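Local coordinates for protein HemO (Neisseria meningitidis, PDB 1J77) that binds heme and probably degrades it by oxidative opening of the porphyrin ring, as a heme oxygenase, at residues A[47-52]-A[139-144]; A[58-63]-A[112-117]. All blocks are in the same frame, centred on the assembly; numbering follows the deposited sequence. Where two conformers were deposited one is given.

Contact 1: A[47-52]-A[139-144]; sequences KLQSVF and ARHLAP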
ATOM      1  N   LYS A  47      -8.137  -3.452  -8.985  1.00 18.40           N
ATOM      2  CA  LYS A  47      -7.150  -3.284 -10.073  1.00 18.80           C
ATOM      3  C   LYS A  47      -6.005  -2.354  -9.612  1.00 18.53           C
ATOM      4  O   LYS A  47      -4.812  -2.681  -9.756  1.00 19.35           O
ATOM      5  CB  LYS A  47      -7.799  -2.863 -11.413  1.00 20.55           C
ATOM      6  CG  LYS A  47      -8.602  -3.960 -12.016  1.00 21.83           C
ATOM      7  CD  LYS A  47      -9.397  -3.439 -13.143  1.00 23.45           C
ATOM      8  CE  LYS A  47     -10.257  -4.570 -13.744  1.00 24.97           C
ATOM      9  NZ  LYS A  47     -10.966  -4.072 -14.964  1.00 27.57           N
ATOM     10  N   LEU A  48      -6.361  -1.235  -9.011  1.00 17.80           N
ATOM     11  CA  LEU A  48      -5.414  -0.298  -8.467  1.00 17.19           C
ATOM     12  C   LEU A  48      -4.524  -0.983  -7.406  1.00 16.48           C
ATOM     13  O   LEU A  48      -3.288  -0.877  -7.475  1.00 16.83           O
ATOM     14  CB  LEU A  48      -6.153   0.917  -7.905  1.00 17.44           C
ATOM     15  CG  LEU A  48      -5.484   1.668  -6.749  1.00 17.15           C
ATOM     16  CD1 LEU A  48      -4.269   2.363  -7.288  1.00 18.43           C
ATOM     17  CD2 LEU A  48      -6.530   2.647  -6.128  1.00 18.29           C
ATOM     18  N   GLN A  49      -5.149  -1.699  -6.469  1.00 16.36           N
ATOM     19  CA  GLN A  49      -4.424  -2.413  -5.439  1.00 16.07           C
ATOM     20  C   GLN A  49      -3.481  -3.444  -6.086  1.00 17.70           C
ATOM     21  O   GLN A  49      -2.350  -3.635  -5.616  1.00 17.93           O
ATOM     22  CB  GLN A  49      -5.399  -3.109  -4.459  1.00 17.38           C
ATOM     23  CG  GLN A  49      -6.279  -2.184  -3.625  1.00 16.91           C
ATOM     24  CD  GLN A  49      -5.539  -1.630  -2.444  1.00 17.97           C
ATOM     25  OE1 GLN A  49      -5.715  -2.092  -1.298  1.00 21.80           O
ATOM     26  NE2 GLN A  49      -4.705  -0.618  -2.691  1.00 17.58           N
ATOM     27  N   SER A  50      -3.936  -4.115  -7.139  1.00 18.26           N
ATOM     28  CA  SER A  50      -3.081  -5.122  -7.840  1.00 18.60           C
ATOM     29  C   SER A  50      -1.792  -4.539  -8.369  1.00 17.38           C
ATOM     30  O   SER A  50      -0.695  -5.136  -8.208  1.00 17.46           O
ATOM     31  CB  SER A  50      -3.826  -5.789  -9.024  1.00 19.68           C
ATOM     32  OG  SER A  50      -2.967  -6.743  -9.639  1.00 24.06           O
ATOM     33  N   VAL A  51      -1.874  -3.385  -8.985  1.00 16.87           N
ATOM     34  CA  VAL A  51      -0.726  -2.741  -9.579  1.00 15.97           C
ATOM     35  C   VAL A  51       0.241  -2.312  -8.504  1.00 15.75           C
ATOM     36  O   VAL A  51       1.476  -2.517  -8.609  1.00 16.83           O
ATOM     37  CB  VAL A  51      -1.125  -1.517 -10.451  1.00 16.68           C
ATOM     38  CG1 VAL A  51       0.082  -0.763 -10.984  1.00 16.96           C
ATOM     39  CG2 VAL A  51      -1.977  -1.974 -11.579  1.00 18.50           C
ATOM     40  N   PHE A  52      -0.275  -1.671  -7.476  1.00 14.86           N
ATOM     41  CA  PHE A  52       0.604  -1.241  -6.395  1.00 16.16           C
ATOM     42  C   PHE A  52       1.333  -2.424  -5.748  1.00 15.36           C
ATOM     43  O   PHE A  52       2.550  -2.376  -5.482  1.00 15.45           O
ATOM     44  CB  PHE A  52      -0.142  -0.426  -5.335  1.00 16.35           C
ATOM     45  CG  PHE A  52       0.772   0.050  -4.233  1.00 17.55           C
ATOM     46  CD1 PHE A  52       1.636   1.115  -4.441  1.00 19.04           C
ATOM     47  CD2 PHE A  52       0.764  -0.557  -3.024  1.00 20.68           C
ATOM     48  CE1 PHE A  52       2.498   1.534  -3.425  1.00 21.39           C
ATOM     49  CE2 PHE A  52       1.627  -0.112  -2.024  1.00 23.31           C
ATOM     50  CZ  PHE A  52       2.452   0.900  -2.250  1.00 20.93           C
ATOM     51  N   ALA A 139     -12.205  -9.696  -0.122  1.00 26.52           N
ATOM     52  CA  ALA A 139     -11.435  -8.759   0.731  1.00 25.34           C
ATOM     53  C   ALA A 139     -10.287  -9.441   1.514  1.00 25.93           C
ATOM     54  O   ALA A 139      -9.906  -9.042   2.614  1.00 26.13           O
ATOM     55  CB  ALA A 139     -12.380  -7.979   1.666  1.00 25.57           C
ATOM     56  N   ARG A 140      -9.785 -10.524   0.942  1.00 26.14           N
ATOM     57  CA  ARG A 140      -8.652 -11.263   1.521  1.00 26.48           C
ATOM     58  C   ARG A 140      -7.444 -10.353   1.778  1.00 25.95           C
ATOM     59  O   ARG A 140      -6.786 -10.442   2.837  1.00 25.40           O
ATOM     60  CB  ARG A 140      -8.301 -12.383   0.524  0.60 27.25           C
ATOM     61  CG  ARG A 140      -9.497 -13.331   0.041  0.60 28.53           C
ATOM     62  CD  ARG A 140      -9.163 -14.116  -1.230  0.60 29.06           C
ATOM     63  NE  ARG A 140     -10.190 -15.044  -1.686  0.60 30.88           N
ATOM     64  CZ  ARG A 140     -10.329 -16.313  -1.289  0.60 30.82           C
ATOM     65  NH1 ARG A 140      -9.537 -16.842  -0.392  0.60 30.70           N
ATOM     66  NH2 ARG A 140     -11.270 -17.076  -1.797  0.60 29.76           N
ATOM     67  N   HIS A 141      -7.157  -9.470   0.818  1.00 25.57           N
ATOM     68  CA  HIS A 141      -5.987  -8.571   0.921  1.00 24.77           C
ATOM     69  C   HIS A 141      -6.085  -7.504   1.993  1.00 24.18           C
ATOM     70  O   HIS A 141      -5.057  -6.962   2.436  1.00 23.51           O
ATOM     71  CB  HIS A 141      -5.641  -7.954  -0.433  1.00 24.14           C
ATOM     72  CG  HIS A 141      -6.421  -6.727  -0.772  1.00 24.34           C
ATOM     73  ND1 HIS A 141      -7.643  -6.764  -1.399  1.00 22.00           N
ATOM     74  CD2 HIS A 141      -6.105  -5.421  -0.619  1.00 22.22           C
ATOM     75  CE1 HIS A 141      -8.057  -5.518  -1.606  1.00 24.35           C
ATOM     76  NE2 HIS A 141      -7.148  -4.690  -1.128  1.00 24.92           N
ATOM     77  N   LEU A 142      -7.309  -7.291   2.492  1.00 24.22           N
ATOM     78  CA  LEU A 142      -7.578  -6.289   3.521  1.00 24.91           C
ATOM     79  C   LEU A 142      -7.732  -6.861   4.906  1.00 25.70           C
ATOM     80  O   LEU A 142      -7.757  -6.128   5.887  1.00 26.57           O
ATOM     81  CB  LEU A 142      -8.863  -5.514   3.172  1.00 24.30           C
ATOM     82  CG  LEU A 142      -8.874  -4.651   1.902  1.00 24.03           C
ATOM     83  CD1 LEU A 142     -10.287  -4.095   1.543  1.00 22.68           C
ATOM     84  CD2 LEU A 142      -7.905  -3.518   1.997  1.00 23.72           C
ATOM     85  N   ALA A 143      -7.789  -8.183   4.994  1.00 27.56           N
ATOM     86  CA  ALA A 143      -7.936  -8.824   6.291  1.00 28.21           C
ATOM     87  C   ALA A 143      -6.703  -8.569   7.164  1.00 28.38           C
ATOM     88  O   ALA A 143      -5.572  -8.355   6.669  1.00 28.15           O
ATOM     89  CB  ALA A 143      -8.163 -10.272   6.099  1.00 28.18           C
ATOM     90  N   PRO A 144      -6.921  -8.555   8.466  1.00 29.38           N
ATOM     91  CA  PRO A 144      -5.873  -8.236   9.435  1.00 30.37           C
ATOM     92  C   PRO A 144      -4.805  -9.314   9.503  1.00 31.60           C
ATOM     93  O   PRO A 144      -5.140 -10.474   9.275  1.00 32.03           O
ATOM     94  CB  PRO A 144      -6.619  -8.219  10.776  1.00 30.73           C
ATOM     95  CG  PRO A 144      -7.944  -8.633  10.530  1.00 31.19           C
ATOM     96  CD  PRO A 144      -8.202  -8.919   9.095  1.00 30.18           C
TER
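Gln49 and His141 reach toward each other and meet in one side-chain hydrogen bond. The contact lies in the all-helical heme oxygenase fold. It ties helix 39-60 to the loop between helices 122-129 and 149-162. The backbones stay apart, with the CA atoms of Gln49 and His141 9.0 Å from each other, so the two side chains span the gap.

They cross at about a right angle. The plane of the Gln49 amide is turned 62° against the imidazole ring. The amide oxygen comes to the ring at its edge, beside NE2, and not over a face. His141 NE2 donates to Gln49 OE1 at 3.0 Å. The bond uses a lone pair of OE1 in the carbonyl plane. It is clearly bent, with an N-H...O angle of 133°, and OE1 sits somewhat out of the ring plane. The first torsion of Gln49 sets CG anti to the carbonyl carbon and carries it to 3.6 Å from His141 NE2. A bend at chi2 (-80°) then turns the amide.

The other ring nitrogen, ND1, is bonded to Asp84 of helix 78-87. This carboxylate is the stronger polar partner of His141. Bonds at both nitrogens hold the imidazole in its rotation. They are consistent with a ring protonated at both nitrogens, which the carboxylate would probably stabilise. Val81 of the same helix packs on both Gln49 and His141.

All three touching residues are buried, and the heme is about 5 Å from the side chain of Gln49. Leu142 lays its CG over one face of its neighbour's ring, toward the rim. Its methyl CD2 comes within 4.2 Å of Gln49 OE1.

Contact 2: A[58-63]-A[112-117]; sequences HIYKDA and YCAEGS. With HEM (protoporphyrin IX containing Fe), chain B.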
ATOM      1  N   HIS A  58       8.943  -7.457  -5.709  1.00 17.30           N
ATOM      2  CA  HIS A  58      10.381  -7.779  -5.743  1.00 18.38           C
ATOM      3  C   HIS A  58      11.099  -7.231  -4.493  1.00 18.56           C
ATOM      4  O   HIS A  58      12.216  -7.695  -4.132  1.00 20.09           O
ATOM      5  CB  HIS A  58      10.997  -7.203  -7.020  1.00 18.30           C
ATOM      6  CG  HIS A  58      11.082  -5.705  -7.035  1.00 18.90           C
ATOM      7  ND1 HIS A  58       9.955  -4.898  -7.033  1.00 18.21           N
ATOM      8  CD2 HIS A  58      12.142  -4.857  -6.964  1.00 20.10           C
ATOM      9  CE1 HIS A  58      10.329  -3.626  -7.013  1.00 17.60           C
ATOM     10  NE2 HIS A  58      11.649  -3.571  -6.942  1.00 19.59           N
ATOM     11  N   ILE A  59      10.515  -6.230  -3.836  1.00 18.70           N
ATOM     12  CA  ILE A  59      11.107  -5.686  -2.621  1.00 19.07           C
ATOM     13  C   ILE A  59      10.821  -6.635  -1.452  1.00 19.58           C
ATOM     14  O   ILE A  59      11.693  -6.878  -0.627  1.00 19.10           O
ATOM     15  CB  ILE A  59      10.571  -4.266  -2.347  1.00 18.32           C
ATOM     16  CG1 ILE A  59      10.851  -3.361  -3.548  1.00 19.75           C
ATOM     17  CG2 ILE A  59      11.203  -3.699  -1.025  1.00 19.91           C
ATOM     18  CD1 ILE A  59      10.287  -1.952  -3.412  1.00 20.25           C
ATOM     19  N   TYR A  60       9.617  -7.189  -1.393  1.00 20.48           N
ATOM     20  CA  TYR A  60       9.255  -8.148  -0.338  1.00 20.90           C
ATOM     21  C   TYR A  60      10.104  -9.398  -0.429  1.00 21.69           C
ATOM     22  O   TYR A  60      10.393 -10.026   0.588  1.00 23.31           O
ATOM     23  CB  TYR A  60       7.755  -8.534  -0.323  1.00 21.05           C
ATOM     24  CG  TYR A  60       6.878  -7.520   0.445  1.00 18.82           C
ATOM     25  CD1 TYR A  60       6.111  -6.565  -0.217  1.00 19.57           C
ATOM     26  CD2 TYR A  60       6.789  -7.558   1.822  1.00 19.76           C
ATOM     27  CE1 TYR A  60       5.335  -5.655   0.472  1.00 18.97           C
ATOM     28  CE2 TYR A  60       6.026  -6.662   2.523  1.00 20.35           C
ATOM     29  CZ  TYR A  60       5.294  -5.701   1.847  1.00 18.82           C
ATOM     30  OH  TYR A  60       4.523  -4.817   2.591  1.00 21.50           O
ATOM     31  N   LYS A  61      10.561  -9.683  -1.648  1.00 22.98           N
ATOM     32  CA  LYS A  61      11.345 -10.894  -1.891  1.00 24.19           C
ATOM     33  C   LYS A  61      12.832 -10.611  -1.953  1.00 25.22           C
ATOM     34  O   LYS A  61      13.649 -11.516  -2.277  1.00 27.12           O
ATOM     35  CB  LYS A  61      10.913 -11.528  -3.213  1.00 24.60           C
ATOM     36  CG  LYS A  61       9.509 -12.123  -3.219  1.00 24.25           C
ATOM     37  CD  LYS A  61       8.980 -12.446  -4.618  1.00 24.70           C
ATOM     38  CE  LYS A  61       7.696 -13.244  -4.576  1.00 23.03           C
ATOM     39  NZ  LYS A  61       7.038 -13.415  -5.914  1.00 23.05           N
ATOM     40  N   ASP A  62      13.224  -9.377  -1.723  1.00 25.46           N
ATOM     41  CA  ASP A  62      14.639  -8.994  -1.838  1.00 25.81           C
ATOM     42  C   ASP A  62      15.548  -9.821  -0.922  1.00 25.89           C
ATOM     43  O   ASP A  62      15.289  -9.985   0.253  1.00 24.65           O
ATOM     44  CB  ASP A  62      14.768  -7.500  -1.576  1.00 25.37           C
ATOM     45  CG  ASP A  62      16.173  -6.992  -1.807  1.00 27.93           C
ATOM     46  OD1 ASP A  62      16.944  -6.865  -0.827  1.00 28.60           O
ATOM     47  OD2 ASP A  62      16.560  -6.711  -2.950  1.00 30.21           O
ATOM     48  N   ALA A  63      16.600 -10.418  -1.471  1.00 26.84           N
ATOM     49  CA  ALA A  63      17.431 -11.254  -0.599  1.00 27.85           C
ATOM     50  C   ALA A  63      18.056 -10.491   0.555  1.00 27.56           C
ATOM     51  O   ALA A  63      18.003 -10.930   1.662  1.00 27.11           O
ATOM     52  CB  ALA A  63      18.503 -11.954  -1.379  1.00 28.13           C
ATOM     53  N   TYR A 112       7.978   0.548   3.398  1.00 17.41           N
ATOM     54  CA  TYR A 112       7.257   1.268   4.465  1.00 17.98           C
ATOM     55  C   TYR A 112       5.818   1.598   4.005  1.00 17.82           C
ATOM     56  O   TYR A 112       4.840   1.263   4.702  1.00 17.67           O
ATOM     57  CB  TYR A 112       8.029   2.541   4.841  1.00 18.82           C
ATOM     58  CG  TYR A 112       7.182   3.520   5.631  1.00 20.57           C
ATOM     59  CD1 TYR A 112       6.920   3.315   6.992  1.00 22.10           C
ATOM     60  CD2 TYR A 112       6.628   4.607   4.996  1.00 19.71           C
ATOM     61  CE1 TYR A 112       6.104   4.194   7.689  1.00 22.49           C
ATOM     62  CE2 TYR A 112       5.781   5.490   5.677  1.00 20.34           C
ATOM     63  CZ  TYR A 112       5.526   5.284   7.033  1.00 21.07           C
ATOM     64  OH  TYR A 112       4.685   6.191   7.717  1.00 23.39           O
ATOM     65  N   CYS A 113       5.675   2.144   2.812  1.00 17.31           N
ATOM     66  CA  CYS A 113       4.357   2.567   2.284  1.00 17.85           C
ATOM     67  C   CYS A 113       3.460   1.356   2.154  1.00 17.68           C
ATOM     68  O   CYS A 113       2.336   1.353   2.635  1.00 18.52           O
ATOM     69  CB  CYS A 113       4.590   3.217   0.959  1.00 17.36           C
ATOM     70  SG  CYS A 113       3.171   3.889   0.194  1.00 20.74           S
ATOM     71  N   ALA A 114       3.944   0.285   1.506  1.00 17.17           N
ATOM     72  CA  ALA A 114       3.100  -0.864   1.376  1.00 17.72           C
ATOM     73  C   ALA A 114       2.744  -1.546   2.688  1.00 18.98           C
ATOM     74  O   ALA A 114       1.619  -2.022   2.868  1.00 19.22           O
ATOM     75  CB  ALA A 114       3.734  -1.910   0.390  1.00 18.57           C
ATOM     76  N   GLU A 115       3.723  -1.638   3.600  1.00 18.32           N
ATOM     77  CA  GLU A 115       3.461  -2.353   4.810  1.00 19.42           C
ATOM     78  C   GLU A 115       2.542  -1.523   5.734  1.00 19.08           C
ATOM     79  O   GLU A 115       1.632  -2.086   6.377  1.00 20.28           O
ATOM     80  CB  GLU A 115       4.762  -2.836   5.456  1.00 20.46           C
ATOM     81  CG  GLU A 115       4.519  -3.897   6.537  1.00 24.31           C
ATOM     82  CD  GLU A 115       3.739  -5.094   6.083  1.00 25.32           C
ATOM     83  OE1 GLU A 115       3.970  -5.621   4.971  1.00 26.00           O
ATOM     84  OE2 GLU A 115       2.885  -5.566   6.849  1.00 27.20           O
ATOM     85  N   GLY A 116       2.750  -0.223   5.774  1.00 19.36           N
ATOM     86  CA  GLY A 116       1.845   0.623   6.509  1.00 19.64           C
ATOM     87  C   GLY A 116       0.419   0.611   5.990  1.00 20.59           C
ATOM     88  O   GLY A 116      -0.508   0.770   6.776  1.00 22.42           O
ATOM     89  N   SER A 117       0.210   0.352   4.714  1.00 20.49           N
ATOM     90  CA  SER A 117      -1.119   0.294   4.159  1.00 21.73           C
ATOM     91  C   SER A 117      -1.957  -0.839   4.752  1.00 23.42           C
ATOM     92  O   SER A 117      -3.193  -0.758   4.789  1.00 23.73           O
ATOM     93  CB  SER A 117      -1.035   0.183   2.638  1.00 21.15           C
ATOM     94  OG  SER A 117      -0.791  -1.153   2.181  1.00 21.75           O
TER
HETATM   95  CHA HEM B 300      -1.579   4.271   8.421  1.00 21.93           C
HETATM   96  CHB HEM B 300      -6.152   5.062   7.038  1.00 21.71           C
HETATM   97  CHC HEM B 300      -4.899   4.118   2.418  1.00 20.05           C
HETATM   98  CHD HEM B 300      -0.224   3.808   3.767  1.00 19.34           C
HETATM   99  C1A HEM B 300      -2.938   4.470   8.455  1.00 22.53           C
HETATM  100  C2A HEM B 300      -3.775   4.563   9.673  1.00 24.44           C
HETATM  101  C3A HEM B 300      -5.022   4.781   9.258  1.00 23.29           C
HETATM  102  C4A HEM B 300      -5.043   4.849   7.804  1.00 21.84           C
HETATM  103  CMA HEM B 300      -6.259   4.950  10.175  1.00 26.04           C
HETATM  104  CAA HEM B 300      -3.366   4.382  11.163  0.70 25.13           C
HETATM  105  CBA HEM B 300      -3.634   2.933  11.568  0.70 27.00           C
HETATM  106  CGA HEM B 300      -3.126   2.628  12.965  0.70 26.47           C
HETATM  107  O1A HEM B 300      -2.256   3.399  13.466  0.70 28.59           O
HETATM  108  O2A HEM B 300      -3.617   1.625  13.564  0.70 28.76           O
HETATM  109  C1B HEM B 300      -6.229   4.872   5.666  1.00 21.71           C
HETATM  110  C2B HEM B 300      -7.435   4.945   4.889  1.00 21.95           C
HETATM  111  C3B HEM B 300      -7.095   4.718   3.588  1.00 19.45           C
HETATM  112  C4B HEM B 300      -5.664   4.423   3.555  1.00 20.33           C
HETATM  113  CMB HEM B 300      -8.809   5.247   5.539  1.00 24.03           C
HETATM  114  CAB HEM B 300      -8.018   4.634   2.371  1.00 20.92           C
HETATM  115  CBB HEM B 300      -9.095   5.406   2.261  1.00 22.12           C
HETATM  116  C1C HEM B 300      -3.548   3.900   2.404  1.00 17.87           C
HETATM  117  C2C HEM B 300      -2.759   3.490   1.243  1.00 19.32           C
HETATM  118  C3C HEM B 300      -1.469   3.469   1.613  1.00 19.45           C
HETATM  119  C4C HEM B 300      -1.376   3.741   3.021  1.00 19.35           C
HETATM  120  CMC HEM B 300      -3.353   3.290  -0.159  1.00 21.90           C
HETATM  121  CAC HEM B 300      -0.246   3.135   0.770  1.00 21.90           C
HETATM  122  CBC HEM B 300      -0.318   3.211  -0.556  1.00 25.59           C
HETATM  123  C1D HEM B 300      -0.204   3.918   5.122  1.00 19.10           C
HETATM  124  C2D HEM B 300       1.021   3.881   5.877  1.00 18.06           C
HETATM  125  C3D HEM B 300       0.625   4.045   7.310  1.00 20.10           C
HETATM  126  C4D HEM B 300      -0.814   4.148   7.279  1.00 21.03           C
HETATM  127  CMD HEM B 300       2.427   3.723   5.294  1.00 18.84           C
HETATM  128  CAD HEM B 300       1.510   4.017   8.557  1.00 22.64           C
HETATM  129  CBD HEM B 300       1.650   5.363   9.203  1.00 22.18           C
HETATM  130  CGD HEM B 300       2.639   5.145  10.326  1.00 25.59           C
HETATM  131  O1D HEM B 300       3.860   5.250  10.055  1.00 23.73           O
HETATM  132  O2D HEM B 300       2.201   4.933  11.499  1.00 28.65           O
HETATM  133  NA  HEM B 300      -3.750   4.636   7.359  1.00 20.91           N
HETATM  134  NB  HEM B 300      -5.167   4.594   4.819  1.00 20.54           N
HETATM  135  NC  HEM B 300      -2.668   4.018   3.441  1.00 17.75           N
HETATM  136  ND  HEM B 300      -1.309   4.086   5.969  1.00 20.32           N
HETATM  137 FE   HEM B 300      -3.199   4.442   5.402  1.00 19.42          FE
HETATM  138  O   HOH W   1       1.988  -5.202   1.476  1.00 27.82           O
HETATM  139  O   HOH W   2      -3.426   2.510   5.569  1.00 31.79           O
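Tyr60 points its hydroxyl at the helix segment 112-117, and the contact is tight only at that end. Tyr60 OH donates to Glu115 OE1 at 2.6 Å, a short bond. The carboxylate plane stands 80° from the phenol ring, and the two side chains cross at about a right angle. The hydroxyl meets OE1 on the anti side, 25° out of the carboxylate plane. Glu115 turns at chi2 (55°), which brings OE1 back beside the ring edge. There it also lies 3.4 Å from Tyr60 CE2. The other carboxylate oxygen, OE2, has a weak hydrogen bond to His152 NE2. On the other edge of the ring Ala114 CB packs near Tyr60 CE1 and comes to 3.7 Å from Tyr60 OH.

This is a helix-to-helix contact of the heme oxygenase fold. It joins the C-terminal end of helix 39-60 to helix 104-119, one of the helices that line the heme pocket. The far side of 112-117 faces the porphyrin. Tyr112 OH donates to propionate oxygen O1D of the heme at 2.7 Å, while methyl CMD lies over one face of the Tyr112 ring. Gly116 C comes to 3.3 Å from porphyrin carbon C2D. The iron, held by axial His23, also binds a water, with 1.9 Å from water O to FE. This water donates weakly to Ser117 O.

Beside the Tyr60 bond the packing is looser, and one ordered water donates to Tyr60 OH and, weakly, to Ala114 O. Beyond Tyr60 the chain leaves the helix, turns away from 112-117 and becomes more exposed. Asp62 N-caps the next helix through OD1 to Leu65 N.

In the fold
Helix 39-60 serves both contacts, with 47-52 in its middle and 58-60 at its C-terminal end. The touching residues are buried in both. Each contact also has one segment that runs outward, at Pro144 and at Lys61 to Ala63. The centres lie 14 Å apart. Phe52 bridges them by packing on Ala114 and Cys113, with Phe52 CE2 3.7 Å from Ala114 CB. Contact 1 joins a helix to a loop through an amide-imidazole hydrogen bond, with a carboxylate at the other ring nitrogen. Contact 2 joins two helices through a phenol-carboxylate pair with a water beside it. Its segment 112-117 meets the heme directly over several residues, while segment 47-52 touches the heme through Phe52.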